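PDB 5FR8: probable TonB-dependent siderophore receptor PirA from Acinetobacter baumannii, which probably takes up iron across the outer membrane by binding ferric siderophores, possibly including ferric enterobactin, which it may bind with micromolar affinity. Local coordinates for residues A[692-706]-A[720-733]. Sequence-based numbering, arbitrary orientation.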
# COMPACT_ATOMS: atom_id res chain seq x y z
N GLN A 692 32.47 -14.06 6.22
CA GLN A 692 31.75 -13.33 7.26
C GLN A 692 31.33 -11.94 6.81
O GLN A 692 30.25 -11.47 7.15
CB GLN A 692 32.62 -13.18 8.52
CG GLN A 692 32.64 -14.40 9.43
CD GLN A 692 33.47 -15.53 8.86
OE1 GLN A 692 34.29 -15.34 7.94
NE2 GLN A 692 33.27 -16.72 9.39
N ILE A 693 32.20 -11.28 6.04
CA ILE A 693 31.99 -9.87 5.72
C ILE A 693 31.67 -9.63 4.25
O ILE A 693 32.42 -10.01 3.37
CB ILE A 693 33.19 -9.03 6.14
CG1 ILE A 693 33.34 -9.09 7.66
CG2 ILE A 693 33.02 -7.59 5.67
CD1 ILE A 693 34.74 -8.83 8.16
N SER A 694 30.53 -9.00 4.02
CA SER A 694 30.13 -8.54 2.71
C SER A 694 30.18 -7.03 2.72
O SER A 694 30.32 -6.42 3.78
CB SER A 694 28.71 -8.99 2.40
OG SER A 694 28.71 -10.35 2.04
N THR A 695 30.09 -6.45 1.53
CA THR A 695 29.99 -5.00 1.37
C THR A 695 29.59 -4.72 -0.06
O THR A 695 29.85 -5.52 -0.95
CB THR A 695 31.31 -4.26 1.70
OG1 THR A 695 31.13 -2.87 1.44
CG2 THR A 695 32.48 -4.80 0.88
N ARG A 696 28.95 -3.58 -0.26
CA ARG A 696 28.41 -3.20 -1.56
C ARG A 696 28.39 -1.69 -1.67
O ARG A 696 27.74 -1.03 -0.87
CB ARG A 696 26.99 -3.74 -1.76
CG ARG A 696 26.43 -3.47 -3.14
CD ARG A 696 25.22 -4.32 -3.50
NE ARG A 696 25.54 -5.74 -3.68
CZ ARG A 696 26.02 -6.28 -4.81
NH1 ARG A 696 26.24 -5.53 -5.89
NH2 ARG A 696 26.28 -7.59 -4.86
N VAL A 697 29.11 -1.14 -2.64
CA VAL A 697 29.11 0.29 -2.87
C VAL A 697 28.50 0.54 -4.24
O VAL A 697 28.72 -0.23 -5.18
CB VAL A 697 30.55 0.88 -2.79
CG1 VAL A 697 30.52 2.39 -2.90
CG2 VAL A 697 31.21 0.47 -1.48
N GLY A 698 27.74 1.63 -4.36
CA GLY A 698 27.08 1.95 -5.60
C GLY A 698 26.54 3.37 -5.68
O GLY A 698 26.65 4.16 -4.73
N VAL A 699 25.98 3.71 -6.83
CA VAL A 699 25.35 5.00 -7.02
C VAL A 699 24.00 4.81 -7.75
O VAL A 699 23.83 3.88 -8.55
CB VAL A 699 26.28 5.97 -7.78
CG1 VAL A 699 26.55 5.47 -9.20
CG2 VAL A 699 25.70 7.38 -7.78
N SER A 700 23.05 5.69 -7.45
CA SER A 700 21.68 5.61 -7.96
C SER A 700 21.27 6.95 -8.59
O SER A 700 21.60 8.02 -8.06
CB SER A 700 20.74 5.32 -6.82
OG SER A 700 20.43 6.55 -6.18
N ASN A 701 20.52 6.87 -9.70
CA ASN A 701 20.27 7.98 -10.61
C ASN A 701 21.61 8.50 -11.13
O ASN A 701 21.92 9.70 -11.08
CB ASN A 701 19.43 9.08 -9.97
CG ASN A 701 18.75 9.99 -11.00
OD1 ASN A 701 19.23 10.19 -12.12
ND2 ASN A 701 17.63 10.56 -10.61
N LEU A 702 22.38 7.56 -11.65
CA LEU A 702 23.70 7.82 -12.24
C LEU A 702 23.74 9.05 -13.15
O LEU A 702 24.74 9.76 -13.14
CB LEU A 702 24.16 6.59 -13.02
CG LEU A 702 25.59 6.54 -13.52
CD1 LEU A 702 26.56 7.22 -12.58
CD2 LEU A 702 25.96 5.09 -13.70
N PHE A 703 22.66 9.33 -13.89
CA PHE A 703 22.64 10.51 -14.80
C PHE A 703 22.11 11.81 -14.12
O PHE A 703 21.80 12.78 -14.79
CB PHE A 703 21.79 10.23 -16.07
CG PHE A 703 22.47 9.40 -17.15
CD1 PHE A 703 23.25 8.29 -16.83
CD2 PHE A 703 22.26 9.71 -18.51
CE1 PHE A 703 23.84 7.54 -17.84
CE2 PHE A 703 22.85 8.95 -19.53
CZ PHE A 703 23.65 7.87 -19.19
N ASP A 704 21.96 11.81 -12.79
CA ASP A 704 21.28 12.91 -12.05
C ASP A 704 19.97 13.43 -12.71
O ASP A 704 19.74 14.65 -12.76
CB ASP A 704 22.23 14.07 -11.77
CG ASP A 704 21.69 15.04 -10.69
OD1 ASP A 704 21.04 14.57 -9.74
OD2 ASP A 704 21.92 16.28 -10.80
N LYS A 705 19.11 12.52 -13.18
CA LYS A 705 17.79 12.89 -13.66
C LYS A 705 16.99 13.24 -12.41
O LYS A 705 16.52 12.37 -11.71
CB LYS A 705 17.11 11.74 -14.39
CG LYS A 705 16.28 12.15 -15.61
CD LYS A 705 15.33 13.33 -15.37
CE LYS A 705 14.78 13.82 -16.71
NZ LYS A 705 14.16 15.18 -16.67
N GLN A 706 16.86 14.52 -12.14
CA GLN A 706 16.22 14.96 -10.92
C GLN A 706 15.01 15.84 -11.16
O GLN A 706 15.13 16.95 -11.66
CB GLN A 706 17.19 15.76 -10.06
CG GLN A 706 16.52 16.21 -8.77
CD GLN A 706 17.29 17.27 -8.06
OE1 GLN A 706 17.76 18.23 -8.69
NE2 GLN A 706 17.39 17.14 -6.73
N GLU A 720 11.61 13.26 -7.67
CA GLU A 720 12.44 12.17 -8.12
C GLU A 720 13.83 12.52 -7.64
O GLU A 720 14.40 13.51 -8.08
CB GLU A 720 12.43 12.06 -9.63
CG GLU A 720 13.29 10.93 -10.19
CD GLU A 720 12.69 9.56 -9.92
OE1 GLU A 720 11.46 9.40 -10.11
OE2 GLU A 720 13.46 8.65 -9.53
N PRO A 721 14.35 11.73 -6.69
CA PRO A 721 15.61 12.18 -6.08
C PRO A 721 16.74 12.13 -7.07
O PRO A 721 16.79 11.23 -7.90
CB PRO A 721 15.85 11.20 -4.93
CG PRO A 721 14.98 10.01 -5.23
CD PRO A 721 13.83 10.50 -6.07
N GLY A 722 17.65 13.09 -6.94
CA GLY A 722 18.81 13.14 -7.78
C GLY A 722 19.84 12.08 -7.50
O GLY A 722 19.54 11.07 -6.92
N ARG A 723 21.07 12.33 -7.92
CA ARG A 723 22.15 11.36 -7.80
C ARG A 723 22.53 11.15 -6.33
O ARG A 723 22.60 12.10 -5.55
CB ARG A 723 23.38 11.81 -8.63
CG ARG A 723 24.37 10.69 -8.91
CD ARG A 723 25.72 11.20 -9.41
NE ARG A 723 25.73 11.49 -10.85
CZ ARG A 723 25.79 12.70 -11.39
NH1 ARG A 723 25.83 13.80 -10.64
NH2 ARG A 723 25.80 12.82 -12.70
N ALA A 724 22.72 9.89 -5.96
CA ALA A 724 23.02 9.53 -4.58
C ALA A 724 24.00 8.36 -4.54
O ALA A 724 23.81 7.37 -5.23
CB ALA A 724 21.75 9.17 -3.83
N TYR A 725 25.05 8.52 -3.73
CA TYR A 725 26.01 7.46 -3.53
C TYR A 725 25.66 6.75 -2.24
O TYR A 725 25.46 7.38 -1.20
CB TYR A 725 27.44 8.01 -3.47
CG TYR A 725 27.77 9.01 -4.56
CD1 TYR A 725 28.23 8.59 -5.81
CD2 TYR A 725 27.63 10.38 -4.34
CE1 TYR A 725 28.54 9.51 -6.79
CE2 TYR A 725 27.94 11.30 -5.31
CZ TYR A 725 28.39 10.87 -6.54
OH TYR A 725 28.68 11.80 -7.50
N TYR A 726 25.59 5.43 -2.32
CA TYR A 726 25.18 4.63 -1.19
C TYR A 726 26.13 3.43 -0.99
O TYR A 726 26.89 3.08 -1.91
CB TYR A 726 23.74 4.20 -1.40
CG TYR A 726 23.55 3.23 -2.54
CD1 TYR A 726 23.65 1.86 -2.33
CD2 TYR A 726 23.27 3.67 -3.82
CE1 TYR A 726 23.47 0.95 -3.36
CE2 TYR A 726 23.10 2.77 -4.87
CZ TYR A 726 23.20 1.41 -4.63
OH TYR A 726 23.01 0.50 -5.64
N ALA A 727 26.10 2.85 0.21
CA ALA A 727 26.93 1.68 0.55
C ALA A 727 26.36 0.90 1.73
O ALA A 727 25.77 1.48 2.63
CB ALA A 727 28.35 2.11 0.86
N SER A 728 26.53 -0.42 1.71
CA SER A 728 26.00 -1.28 2.76
C SER A 728 26.97 -2.42 3.06
O SER A 728 27.43 -3.08 2.13
CB SER A 728 24.66 -1.87 2.34
OG SER A 728 24.82 -2.86 1.34
N LEU A 729 27.26 -2.65 4.33
CA LEU A 729 28.13 -3.76 4.72
C LEU A 729 27.47 -4.64 5.78
O LEU A 729 26.79 -4.17 6.70
CB LEU A 729 29.49 -3.25 5.19
CG LEU A 729 29.64 -2.91 6.66
CD1 LEU A 729 29.97 -4.16 7.46
CD2 LEU A 729 30.73 -1.87 6.85
N LYS A 730 27.69 -5.95 5.63
CA LYS A 730 26.94 -6.96 6.35
C LYS A 730 27.89 -7.96 6.98
O LYS A 730 28.67 -8.62 6.29
CB LYS A 730 25.98 -7.65 5.38
CG LYS A 730 25.22 -8.85 5.93
CD LYS A 730 23.90 -9.07 5.17
CE LYS A 730 24.02 -10.08 4.04
NZ LYS A 730 24.24 -11.46 4.56
N TYR A 731 27.84 -8.04 8.31
CA TYR A 731 28.49 -9.11 9.05
C TYR A 731 27.57 -10.31 9.07
O TYR A 731 26.35 -10.17 9.07
CB TYR A 731 28.81 -8.69 10.50
CG TYR A 731 29.85 -7.62 10.58
CD1 TYR A 731 31.21 -7.93 10.59
CD2 TYR A 731 29.49 -6.27 10.61
CE1 TYR A 731 32.18 -6.94 10.64
CE2 TYR A 731 30.45 -5.27 10.67
CZ TYR A 731 31.79 -5.61 10.68
OH TYR A 731 32.75 -4.63 10.74
N SER A 732 28.16 -11.49 9.06
CA SER A 732 27.39 -12.69 9.08
C SER A 732 28.13 -13.74 9.91
O SER A 732 29.17 -14.26 9.51
CB SER A 732 27.15 -13.13 7.65
OG SER A 732 25.85 -13.65 7.52
N PHE A 733 27.58 -14.02 11.08
CA PHE A 733 28.22 -14.90 12.04
C PHE A 733 27.22 -15.99 12.43
O PHE A 733 26.83 -16.80 11.58
CB PHE A 733 28.70 -14.11 13.28
CG PHE A 733 29.61 -12.92 12.97
CD1 PHE A 733 30.92 -13.12 12.54
CD2 PHE A 733 29.16 -11.60 13.13
CE1 PHE A 733 31.76 -12.04 12.28
CE2 PHE A 733 30.00 -10.52 12.87
CZ PHE A 733 31.29 -10.74 12.45
OXT PHE A 733 26.77 -16.08 13.58
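Gln692 lays CB and CG against the ring of the C-terminal Phe733; strands 693-700 and 724-731 run antiparallel. Ile693, Val697 and Val699 share one face with Tyr731, Ala727 and Tyr725: Ile693 lies alongside the Tyr731 ring, and CG2 of Val699 comes 3.4 Å from Tyr725 CD1. On the other face, Arg696 CB lies beside OG of Ser728, its hydrogen-bonded pair partner, while the guanidinium leads off to a salt bridge with Asp636. A chi1 of 67° sets the Tyr726 ring between its backbone N and carbonyl carbon, its face over Gly698, which has no side chain in the way; Gly698 CA stands 4.2 Å from the ring centroid in a CH-pi contact. Tyr726 N donates to Gly698 O and Gly698 N to Tyr726 O. Past Ser700 the ladder gives way to bonds between side chains and backbone. Asn701 ND2 donates to Pro721 O (2.9 Å), while Leu702 O is gripped side-on by Arg723 NE (3.0 Å) and NH2 (3.3 Å), both arriving from one face of its carbonyl plane. Asp704 places CB over the Arg723 guanidinium and takes Arg723 N on OD1 (2.9 Å); Arg723 NH1 salt-bridges Glu178 OE2. This hairpin joins the last two strands of the TonB-dependent receptor beta-barrel, which 724-731 closes by pairing along its other edge with the first, 167-177.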